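Local coordinates for glycoside hydrolase family 81 (Clostridium thermocellum, PDB 6FOP), which probably hydrolyses beta-1,3-glucans such as laminarin, as a family 81 glycoside hydrolase of the cellulosome (here a mutant form), at residues 86-98 with 136-148. Sequence-based numbering, arbitrary orientation.
Sequences KNDFTVGHSSVYT and FVFTGGNPRIDFS. With MG (magnesium ion), chain B.
Arg144 lays its guanidinium flat over the ring of Tyr97, the planes only 15° apart and Arg144 CZ 4.2 Å from the ring centroid, a cation-pi stack. The arginine chain runs extended from the backbone and then bends at chi3 (63°), which brings NE to His93 O at 3.0 Å; that oxygen lies in the guanidinium plane, although the N-H arrives from above the carbonyl plane. One water joins Arg144 NH2 to His93 N.

His93 swings its imidazole over to the turn, with CG anti to the backbone N (chi1 -170°). There NE2 gives a nearly straight bond to Thr139 O, 2.8 Å, in the ring plane, while ND1 accepts from the backbone N of Ser95 and Val96: both ring nitrogens are used. Ser94 OG takes the N-H of Asn142 at 2.8 Å, and Ser94 N gives to Asn142 O in return.

On the face away from Arg144 and Asp146 the side chains are apolar. Val91 sets CG1 over the face of the Phe136 ring and at the edge of Phe138. Phe89 CD1 lies 3.5 Å from Ile145 CG2, and Phe89 CB rests on the face of Phe147, their rings oblique. Asp146 reaches a magnesium ion through OD1 (2.3 Å); Phe147 O, two waters and Gly188 complete the site.

Paired backbone bonds join Thr90 to Asp146 and Gly92 to Arg144, making strands 89-93 and 143-147 antiparallel neighbours in one sheet. Strand 133-139 belongs to a second, whose phenylalanines pack beneath the first: a two-layer beta-sandwich arrangement with a magnesium site on its outer face.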
ATOM      1  N   LYS A  86      21.589   0.090   9.658  1.00 18.09           N
ATOM      2  CA  LYS A  86      22.914   0.363  10.212  1.00 19.54           C
ATOM      3  C   LYS A  86      23.925   0.360   9.070  1.00 19.73           C
ATOM      4  O   LYS A  86      23.728  -0.267   8.039  1.00 20.33           O
ATOM      5  CB  LYS A  86      23.294  -0.656  11.313  1.00 21.76           C
ATOM      6  CG  LYS A  86      23.212  -2.098  10.854  1.00 26.28           C
ATOM      7  CD  LYS A  86      24.153  -3.041  11.529  1.00 28.32           C
ATOM      8  CE  LYS A  86      23.766  -4.459  11.252  1.00 23.69           C
ATOM      9  NZ  LYS A  86      24.409  -5.059  10.080  1.00 20.68           N
ATOM     10  N   ASN A  87      25.013   1.082   9.283  1.00 17.89           N
ATOM     11  CA  ASN A  87      26.137   1.175   8.339  1.00 18.69           C
ATOM     12  C   ASN A  87      27.070  -0.014   8.482  1.00 19.81           C
ATOM     13  O   ASN A  87      27.830  -0.096   9.464  1.00 22.33           O
ATOM     14  CB  ASN A  87      26.868   2.490   8.620  1.00 19.86           C
ATOM     15  CG  ASN A  87      28.051   2.744   7.713  1.00 21.18           C
ATOM     16  OD1 ASN A  87      27.981   2.597   6.515  1.00 22.14           O
ATOM     17  ND2 ASN A  87      29.148   3.187   8.315  1.00 25.95           N
ATOM     18  N   ASP A  88      27.024  -0.952   7.536  1.00 17.23           N
ATOM     19  CA  ASP A  88      28.052  -1.995   7.488  1.00 17.11           C
ATOM     20  C   ASP A  88      29.251  -1.444   6.724  1.00 17.39           C
ATOM     21  O   ASP A  88      30.401  -1.650   7.140  1.00 19.04           O
ATOM     22  CB  ASP A  88      27.504  -3.289   6.854  1.00 16.91           C
ATOM     23  CG  ASP A  88      26.491  -4.009   7.738  1.00 18.16           C
ATOM     24  OD1 ASP A  88      26.568  -3.902   8.990  1.00 20.24           O
ATOM     25  OD2 ASP A  88      25.585  -4.701   7.164  1.00 19.24           O
ATOM     26  N   PHE A  89      29.018  -0.754   5.616  1.00 17.39           N
ATOM     27  CA  PHE A  89      30.090   0.001   4.949  1.00 17.93           C
ATOM     28  C   PHE A  89      29.485   1.156   4.187  1.00 16.99           C
ATOM     29  O   PHE A  89      28.311   1.094   3.739  1.00 17.37           O
ATOM     30  CB  PHE A  89      30.951  -0.870   4.017  1.00 17.42           C
ATOM     31  CG  PHE A  89      30.173  -1.602   2.987  1.00 16.32           C
ATOM     32  CD1 PHE A  89      29.932  -1.009   1.740  1.00 16.62           C
ATOM     33  CD2 PHE A  89      29.735  -2.889   3.211  1.00 17.84           C
ATOM     34  CE1 PHE A  89      29.235  -1.692   0.758  1.00 17.23           C
ATOM     35  CE2 PHE A  89      29.024  -3.574   2.246  1.00 16.84           C
ATOM     36  CZ  PHE A  89      28.800  -2.984   1.002  1.00 16.07           C
ATOM     37  N   THR A  90      30.276   2.211   4.002  1.00 17.55           N
ATOM     38  CA  THR A  90      29.871   3.333   3.196  1.00 16.18           C
ATOM     39  C   THR A  90      30.619   3.277   1.857  1.00 16.73           C
ATOM     40  O   THR A  90      31.856   3.146   1.824  1.00 18.51           O
ATOM     41  CB  THR A  90      30.127   4.666   3.943  1.00 17.55           C
ATOM     42  OG1 THR A  90      29.247   4.743   5.082  1.00 18.61           O
ATOM     43  CG2 THR A  90      29.890   5.830   3.075  1.00 18.90           C
ATOM     44  N   VAL A  91      29.870   3.362   0.765  1.00 16.02           N
ATOM     45  CA  VAL A  91      30.429   3.458  -0.572  1.00 15.95           C
ATOM     46  C   VAL A  91      30.705   4.926  -0.806  1.00 17.33           C
ATOM     47  O   VAL A  91      29.794   5.710  -1.036  1.00 17.99           O
ATOM     48  CB  VAL A  91      29.463   2.903  -1.633  1.00 16.40           C
ATOM     49  CG1 VAL A  91      30.010   3.090  -3.042  1.00 16.87           C
ATOM     50  CG2 VAL A  91      29.179   1.429  -1.385  1.00 16.31           C
ATOM     51  N   GLY A  92      32.000   5.271  -0.732  1.00 17.04           N
ATOM     52  CA  GLY A  92      32.486   6.623  -0.950  1.00 18.42           C
ATOM     53  C   GLY A  92      33.349   6.684  -2.207  1.00 18.02           C
ATOM     54  O   GLY A  92      33.364   5.753  -3.026  1.00 17.74           O
ATOM     55  N   HIS A  93      34.117   7.761  -2.311  1.00 19.01           N
ATOM     56  CA  HIS A  93      34.816   8.122  -3.531  1.00 18.58           C
ATOM     57  C   HIS A  93      36.259   8.508  -3.143  1.00 21.84           C
ATOM     58  O   HIS A  93      36.508   9.139  -2.093  1.00 23.88           O
ATOM     59  CB  HIS A  93      34.063   9.262  -4.186  1.00 20.22           C
ATOM     60  CG  HIS A  93      34.504   9.600  -5.570  1.00 20.18           C
ATOM     61  ND1 HIS A  93      35.686  10.250  -5.823  1.00 22.10           N
ATOM     62  CD2 HIS A  93      33.892   9.463  -6.765  1.00 20.20           C
ATOM     63  CE1 HIS A  93      35.797  10.489  -7.117  1.00 23.18           C
ATOM     64  NE2 HIS A  93      34.720  10.011  -7.711  1.00 22.34           N
ATOM     65  N   SER A  94      37.215   8.127  -3.988  1.00 21.20           N
ATOM     66  CA  SER A  94      38.638   8.264  -3.658  1.00 22.74           C
ATOM     67  C   SER A  94      39.138   9.697  -3.641  1.00 24.42           C
ATOM     68  O   SER A  94      40.155   9.980  -3.029  1.00 28.06           O
ATOM     69  CB  SER A  94      39.482   7.417  -4.611  1.00 21.92           C
ATOM     70  OG  SER A  94      39.386   7.841  -5.946  1.00 22.90           O
ATOM     71  N   SER A  95      38.498  10.586  -4.384  1.00 24.75           N
ATOM     72  CA  SER A  95      38.903  11.999  -4.392  1.00 28.68           C
ATOM     73  C   SER A  95      37.868  13.033  -3.956  1.00 27.76           C
ATOM     74  O   SER A  95      38.236  14.150  -3.621  1.00 33.57           O
ATOM     75  CB  SER A  95      39.516  12.366  -5.749  1.00 32.73           C
ATOM     76  OG  SER A  95      38.629  12.126  -6.806  1.00 34.80           O
ATOM     77  N   VAL A  96      36.596  12.656  -3.880  1.00 23.98           N
ATOM     78  CA  VAL A  96      35.559  13.549  -3.440  1.00 24.74           C
ATOM     79  C   VAL A  96      35.148  13.015  -2.081  1.00 25.71           C
ATOM     80  O   VAL A  96      34.533  11.969  -1.996  1.00 26.94           O
ATOM     81  CB  VAL A  96      34.352  13.581  -4.404  1.00 25.68           C
ATOM     82  CG1 VAL A  96      33.280  14.517  -3.866  1.00 26.06           C
ATOM     83  CG2 VAL A  96      34.790  14.056  -5.785  1.00 26.78           C
ATOM     84  N   TYR A  97      35.504  13.718  -1.017  1.00 26.98           N
ATOM     85  CA  TYR A  97      35.172  13.274   0.343  1.00 29.26           C
ATOM     86  C   TYR A  97      33.844  13.858   0.848  1.00 27.44           C
ATOM     87  O   TYR A  97      33.258  13.317   1.797  1.00 30.32           O
ATOM     88  CB  TYR A  97      36.328  13.595   1.303  1.00 32.00           C
ATOM     89  CG  TYR A  97      37.467  12.578   1.287  1.00 37.65           C
ATOM     90  CD1 TYR A  97      37.973  12.069   0.087  1.00 39.22           C
ATOM     91  CD2 TYR A  97      38.060  12.141   2.485  1.00 45.02           C
ATOM     92  CE1 TYR A  97      39.018  11.143   0.060  1.00 37.25           C
ATOM     93  CE2 TYR A  97      39.102  11.216   2.478  1.00 50.18           C
ATOM     94  CZ  TYR A  97      39.577  10.725   1.266  1.00 47.80           C
ATOM     95  OH  TYR A  97      40.613   9.807   1.235  1.00 55.24           O
ATOM     96  N   THR A  98      33.378  14.953   0.235  1.00 27.31           N
ATOM     97  CA  THR A  98      32.104  15.600   0.587  0.70 27.40           C
ATOM     98  C   THR A  98      31.287  15.889  -0.675  1.00 25.86           C
ATOM     99  O   THR A  98      31.706  16.696  -1.503  1.00 29.70           O
ATOM    100  CB  THR A  98      32.348  16.952   1.319  0.70 29.91           C
ATOM    101  OG1 THR A  98      33.189  16.740   2.461  0.70 33.24           O
ATOM    102  CG2 THR A  98      31.044  17.579   1.778  0.70 30.53           C
ATOM    103  N   PHE A 136      26.486   0.528  -8.899  1.00 13.07           N
ATOM    104  CA  PHE A 136      27.083   1.848  -8.865  1.00 13.25           C
ATOM    105  C   PHE A 136      27.863   2.145 -10.138  1.00 13.15           C
ATOM    106  O   PHE A 136      28.489   1.242 -10.712  1.00 14.47           O
ATOM    107  CB  PHE A 136      28.047   1.974  -7.670  1.00 13.67           C
ATOM    108  CG  PHE A 136      27.421   1.647  -6.323  1.00 14.37           C
ATOM    109  CD1 PHE A 136      27.408   0.353  -5.846  1.00 14.91           C
ATOM    110  CD2 PHE A 136      26.834   2.648  -5.566  1.00 14.09           C
ATOM    111  CE1 PHE A 136      26.804   0.046  -4.628  1.00 15.18           C
ATOM    112  CE2 PHE A 136      26.229   2.346  -4.353  1.00 15.17           C
ATOM    113  CZ  PHE A 136      26.231   1.047  -3.889  1.00 15.75           C
ATOM    114  N   VAL A 137      27.844   3.424 -10.529  1.00 13.32           N
ATOM    115  CA  VAL A 137      28.720   3.915 -11.598  1.00 13.64           C
ATOM    116  C   VAL A 137      29.432   5.140 -11.038  1.00 14.91           C
ATOM    117  O   VAL A 137      28.805   6.030 -10.460  1.00 16.10           O
ATOM    118  CB  VAL A 137      27.924   4.265 -12.868  1.00 15.28           C
ATOM    119  CG1 VAL A 137      28.826   4.991 -13.883  1.00 16.58           C
ATOM    120  CG2 VAL A 137      27.379   2.991 -13.485  1.00 17.19           C
ATOM    121  N   PHE A 138      30.756   5.160 -11.218  1.00 15.38           N
ATOM    122  CA  PHE A 138      31.632   6.228 -10.733  1.00 15.34           C
ATOM    123  C   PHE A 138      32.132   7.113 -11.879  1.00 16.23           C
ATOM    124  O   PHE A 138      32.347   6.639 -13.003  1.00 18.15           O
ATOM    125  CB  PHE A 138      32.838   5.602 -10.018  1.00 16.12           C
ATOM    126  CG  PHE A 138      32.519   5.125  -8.648  1.00 16.42           C
ATOM    127  CD1 PHE A 138      31.740   3.985  -8.448  1.00 16.86           C
ATOM    128  CD2 PHE A 138      32.965   5.824  -7.558  1.00 17.72           C
ATOM    129  CE1 PHE A 138      31.398   3.603  -7.154  1.00 17.11           C
ATOM    130  CE2 PHE A 138      32.640   5.432  -6.275  1.00 19.35           C
ATOM    131  CZ  PHE A 138      31.875   4.318  -6.077  1.00 18.05           C
ATOM    132  N   THR A 139      32.312   8.405 -11.587  1.00 15.60           N
ATOM    133  CA  THR A 139      33.128   9.254 -12.427  1.00 17.32           C
ATOM    134  C   THR A 139      34.139  10.004 -11.538  1.00 18.27           C
ATOM    135  O   THR A 139      33.911  10.241 -10.350  1.00 19.14           O
ATOM    136  CB  THR A 139      32.313  10.302 -13.197  1.00 19.44           C
ATOM    137  OG1 THR A 139      31.856  11.333 -12.294  1.00 21.22           O
ATOM    138  CG2 THR A 139      31.187   9.665 -13.971  1.00 18.18           C
ATOM    139  N   GLY A 140      35.303  10.274 -12.102  1.00 18.96           N
ATOM    140  CA  GLY A 140      36.273  11.144 -11.467  1.00 18.68           C
ATOM    141  C   GLY A 140      37.116  10.512 -10.399  1.00 20.08           C
ATOM    142  O   GLY A 140      37.896  11.211  -9.758  1.00 24.23           O
ATOM    143  N   GLY A 141      36.984   9.198 -10.212  1.00 19.63           N
ATOM    144  CA  GLY A 141      37.736   8.498  -9.204  1.00 20.89           C
ATOM    145  C   GLY A 141      37.219   7.118  -8.902  1.00 19.63           C
ATOM    146  O   GLY A 141      36.337   6.597  -9.582  1.00 19.64           O
ATOM    147  N   ASN A 142      37.742   6.555  -7.828  1.00 19.31           N
ATOM    148  CA  ASN A 142      37.563   5.155  -7.514  1.00 18.37           C
ATOM    149  C   ASN A 142      36.594   4.927  -6.348  1.00 18.95           C
ATOM    150  O   ASN A 142      36.497   5.761  -5.448  1.00 19.63           O
ATOM    151  CB  ASN A 142      38.908   4.564  -7.124  1.00 19.52           C
ATOM    152  CG  ASN A 142      39.821   4.406  -8.310  1.00 22.84           C
ATOM    153  OD1 ASN A 142      39.394   4.007  -9.394  1.00 23.21           O
ATOM    154  ND2 ASN A 142      41.095   4.681  -8.100  1.00 24.41           N
ATOM    155  N   PRO A 143      35.950   3.755  -6.322  1.00 17.64           N
ATOM    156  CA  PRO A 143      35.179   3.376  -5.126  1.00 16.47           C
ATOM    157  C   PRO A 143      36.073   3.270  -3.925  1.00 18.28           C
ATOM    158  O   PRO A 143      37.096   2.585  -3.988  1.00 20.60           O
ATOM    159  CB  PRO A 143      34.610   2.000  -5.492  1.00 17.02           C
ATOM    160  CG  PRO A 143      34.629   1.982  -6.984  1.00 16.32           C
ATOM    161  CD  PRO A 143      35.884   2.707  -7.345  1.00 17.12           C
ATOM    162  N   ARG A 144      35.705   3.973  -2.859  1.00 17.53           N
ATOM    163  CA  ARG A 144      36.424   3.939  -1.605  1.00 18.22           C
ATOM    164  C   ARG A 144      35.441   3.380  -0.606  1.00 18.76           C
ATOM    165  O   ARG A 144      34.488   4.070  -0.240  1.00 20.08           O
ATOM    166  CB  ARG A 144      36.881   5.358  -1.225  1.00 20.87           C
ATOM    167  CG  ARG A 144      37.678   5.440   0.080  1.00 23.37           C
ATOM    168  CD  ARG A 144      38.144   6.875   0.326  1.00 26.62           C
ATOM    169  NE  ARG A 144      37.032   7.811   0.513  1.00 26.98           N
ATOM    170  CZ  ARG A 144      36.391   8.037   1.658  1.00 32.55           C
ATOM    171  NH1 ARG A 144      36.746   7.410   2.790  1.00 36.62           N
ATOM    172  NH2 ARG A 144      35.394   8.922   1.719  1.00 33.66           N
ATOM    173  N   ILE A 145      35.626   2.110  -0.247  1.00 17.78           N
ATOM    174  CA  ILE A 145      34.683   1.373   0.597  1.00 18.08           C
ATOM    175  C   ILE A 145      35.133   1.473   2.046  1.00 19.56           C
ATOM    176  O   ILE A 145      36.092   0.800   2.483  1.00 20.76           O
ATOM    177  CB  ILE A 145      34.527  -0.097   0.147  1.00 18.88           C
ATOM    178  CG1 ILE A 145      34.364  -0.181  -1.389  1.00 19.30           C
ATOM    179  CG2 ILE A 145      33.364  -0.757   0.893  1.00 20.50           C
ATOM    180  CD1 ILE A 145      33.208   0.590  -1.986  1.00 19.63           C
ATOM    181  N   ASP A 146      34.452   2.350   2.783  1.00 19.74           N
ATOM    182  CA  ASP A 146      34.784   2.679   4.161  1.00 19.89           C
ATOM    183  C   ASP A 146      33.947   1.819   5.096  1.00 20.06           C
ATOM    184  O   ASP A 146      32.756   2.090   5.328  1.00 20.04           O
ATOM    185  CB  ASP A 146      34.523   4.173   4.380  1.00 20.60           C
ATOM    186  CG  ASP A 146      34.839   4.649   5.776  1.00 22.40           C
ATOM    187  OD1 ASP A 146      35.317   3.864   6.607  1.00 24.45           O
ATOM    188  OD2 ASP A 146      34.571   5.847   6.040  1.00 26.89           O
ATOM    189  N   PHE A 147      34.547   0.744   5.586  1.00 20.97           N
ATOM    190  CA  PHE A 147      33.848  -0.223   6.454  1.00 20.32           C
ATOM    191  C   PHE A 147      33.670   0.308   7.870  1.00 22.28           C
ATOM    192  O   PHE A 147      34.453   1.155   8.342  1.00 21.53           O
ATOM    193  CB  PHE A 147      34.605  -1.562   6.497  1.00 22.48           C
ATOM    194  CG  PHE A 147      34.489  -2.359   5.233  1.00 24.48           C
ATOM    195  CD1 PHE A 147      35.349  -2.126   4.176  1.00 25.65           C
ATOM    196  CD2 PHE A 147      33.476  -3.314   5.090  1.00 24.50           C
ATOM    197  CE1 PHE A 147      35.222  -2.850   2.986  1.00 27.14           C
ATOM    198  CE2 PHE A 147      33.340  -4.039   3.918  1.00 26.46           C
ATOM    199  CZ  PHE A 147      34.200  -3.790   2.857  1.00 26.26           C
ATOM    200  N   SER A 148      32.620  -0.171   8.532  1.00 22.26           N
ATOM    201  CA  SER A 148      32.428   0.060   9.962  0.53 24.27           C
ATOM    202  C   SER A 148      33.296  -0.932  10.738  1.00 27.40           C
ATOM    203  O   SER A 148      32.821  -1.978  11.205  1.00 31.98           O
ATOM    204  CB  SER A 148      30.958  -0.074  10.329  0.53 24.67           C
ATOM    205  OG  SER A 148      30.801   0.080  11.713  0.53 27.08           O
TER
HETATM  206 MG    MG B 827      36.409   2.402   7.972  0.70 29.61          MG
HETATM  207  O   HOH W   1      27.559  -0.196  12.110  1.00 46.35           O
HETATM  208  O   HOH W   2      31.347   6.215   7.191  1.00 27.31           O
HETATM  209  O   HOH W   3      33.679   9.889  -0.419  1.00 21.70           O
HETATM  210  O   HOH W   4      40.506  10.905  -8.582  1.00 45.20           O
HETATM  211  O   HOH W   5      37.112   1.322   9.872  1.00 30.52           O
HETATM  212  O   HOH W   6      38.433   3.433   7.443  1.00 41.33           O